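Local coordinates for protein putrescine aminotransferase (PDB 6GWI) that probably transfers amino groups from amines such as putrescine to keto acceptors, using pyridoxal-5'-phosphate as cofactor, at residues L354-W358 and A370-L375. Residues are numbered along the deposited sequence; the frame is centred on the assembly and turned at random.
Sequences LAERW and ARSLGL
The indole of W358 meets strand 370-373 obliquely at its CD1 corner, 4.0 Å from CB of A370 and 4.1 Å from CB of S372. With CG anti to the backbone N (chi1 -159°), the ring reaches out from the helix beside the backbone of R371, whose N sits in the ring plane at the edge. NE1 passes 3.3 Å from the carbonyl O of R371 and donates a hydrogen bond to A378 O on the adjoining strand. Without the indole, as with an alanine here, a gap is likely to open beside A370 and S372, and the A378 carbonyl would lose this donor. A turn earlier in the helix, A355 meets S372, whose OG lies 3.5 Å from A355 CA; two small residues come together where the backbones are nearest. The side chains of L354 (CG anti to the backbone N, chi1 172°) and L375 cross obliquely, CD2 to CD2 at 3.8 Å; L354 CD2 also lies 3.7 Å from O of G374, a buried carbonyl with no polar partner. Segment 354-358 runs nearly antiparallel to strand 370-373 (173°), the segment axes 8.4 Å apart at closest. Helix 342-359 thus packs on a face of the antiparallel sheet, over its outermost strand 367-373 and the next strands, 376-381 and 418-421, whose L379 and I421 also meet W358, while L435 and V436 of helix 429-450 touch its side chain.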
# COMPACT_ATOMS: atom_id res chain seq x y z
N LEU B 354 -17.62 23.40 17.49
CA LEU B 354 -17.06 23.85 16.22
C LEU B 354 -18.14 24.50 15.35
O LEU B 354 -17.93 25.56 14.77
CB LEU B 354 -16.42 22.68 15.47
CG LEU B 354 -15.97 22.99 14.04
CD1 LEU B 354 -14.88 24.04 14.03
CD2 LEU B 354 -15.51 21.73 13.32
N ALA B 355 -19.31 23.86 15.26
CA ALA B 355 -20.37 24.34 14.38
C ALA B 355 -20.75 25.78 14.70
O ALA B 355 -20.88 26.61 13.79
CB ALA B 355 -21.59 23.43 14.50
N GLU B 356 -20.93 26.10 15.98
CA GLU B 356 -21.32 27.46 16.34
C GLU B 356 -20.17 28.44 16.12
O GLU B 356 -20.39 29.54 15.59
CB GLU B 356 -21.81 27.51 17.79
CG GLU B 356 -20.90 26.86 18.81
CD GLU B 356 -21.40 27.04 20.24
OE1 GLU B 356 -21.95 26.07 20.80
OE2 GLU B 356 -21.26 28.15 20.78
N ARG B 357 -18.95 28.07 16.50
CA ARG B 357 -17.81 28.95 16.26
C ARG B 357 -17.52 29.07 14.77
O ARG B 357 -17.18 30.16 14.28
CB ARG B 357 -16.58 28.42 16.99
CG ARG B 357 -16.68 28.40 18.52
CD ARG B 357 -16.94 29.78 19.12
NE ARG B 357 -16.61 29.81 20.54
CZ ARG B 357 -16.82 30.85 21.35
NH1 ARG B 357 -17.36 31.97 20.88
NH2 ARG B 357 -16.48 30.77 22.63
N TRP B 358 -17.66 27.97 14.03
CA TRP B 358 -17.47 28.00 12.58
C TRP B 358 -18.50 28.90 11.91
O TRP B 358 -18.18 29.62 10.95
CB TRP B 358 -17.56 26.58 12.03
CG TRP B 358 -16.93 26.34 10.70
CD1 TRP B 358 -17.55 25.90 9.57
CD2 TRP B 358 -15.54 26.49 10.36
NE1 TRP B 358 -16.64 25.77 8.55
CE2 TRP B 358 -15.40 26.12 9.01
CE3 TRP B 358 -14.41 26.89 11.08
CZ2 TRP B 358 -14.17 26.16 8.35
CZ3 TRP B 358 -13.19 26.93 10.42
CH2 TRP B 358 -13.08 26.57 9.07
N ALA B 370 -20.51 28.40 5.08
CA ALA B 370 -19.76 27.68 6.09
C ALA B 370 -20.54 26.43 6.46
O ALA B 370 -21.74 26.51 6.75
CB ALA B 370 -19.50 28.54 7.33
N ARG B 371 -19.88 25.27 6.44
CA ARG B 371 -20.53 24.01 6.74
C ARG B 371 -19.59 23.14 7.57
O ARG B 371 -18.37 23.18 7.40
CB ARG B 371 -20.93 23.26 5.46
CG ARG B 371 -19.77 22.95 4.52
CD ARG B 371 -20.20 22.08 3.36
NE ARG B 371 -19.09 21.75 2.48
CZ ARG B 371 -18.70 22.48 1.44
NH1 ARG B 371 -19.34 23.60 1.13
NH2 ARG B 371 -17.66 22.09 0.71
N SER B 372 -20.18 22.33 8.45
CA SER B 372 -19.39 21.41 9.25
C SER B 372 -20.27 20.25 9.67
O SER B 372 -21.50 20.34 9.71
CB SER B 372 -18.79 22.10 10.48
OG SER B 372 -19.79 22.47 11.42
N LEU B 373 -19.61 19.13 9.96
CA LEU B 373 -20.26 17.94 10.50
C LEU B 373 -19.22 17.22 11.34
O LEU B 373 -18.13 16.93 10.84
CB LEU B 373 -20.80 17.04 9.39
CG LEU B 373 -21.45 15.73 9.84
CD1 LEU B 373 -22.60 15.98 10.81
CD2 LEU B 373 -21.92 14.92 8.64
N GLY B 374 -19.54 16.94 12.59
CA GLY B 374 -18.51 16.45 13.49
C GLY B 374 -17.36 17.43 13.51
O GLY B 374 -17.55 18.64 13.72
N LEU B 375 -16.15 16.93 13.30
CA LEU B 375 -14.96 17.79 13.20
C LEU B 375 -14.40 17.81 11.78
O LEU B 375 -13.19 17.76 11.57
CB LEU B 375 -13.90 17.34 14.21
CG LEU B 375 -14.25 17.65 15.67
CD1 LEU B 375 -13.23 17.03 16.62
CD2 LEU B 375 -14.36 19.16 15.92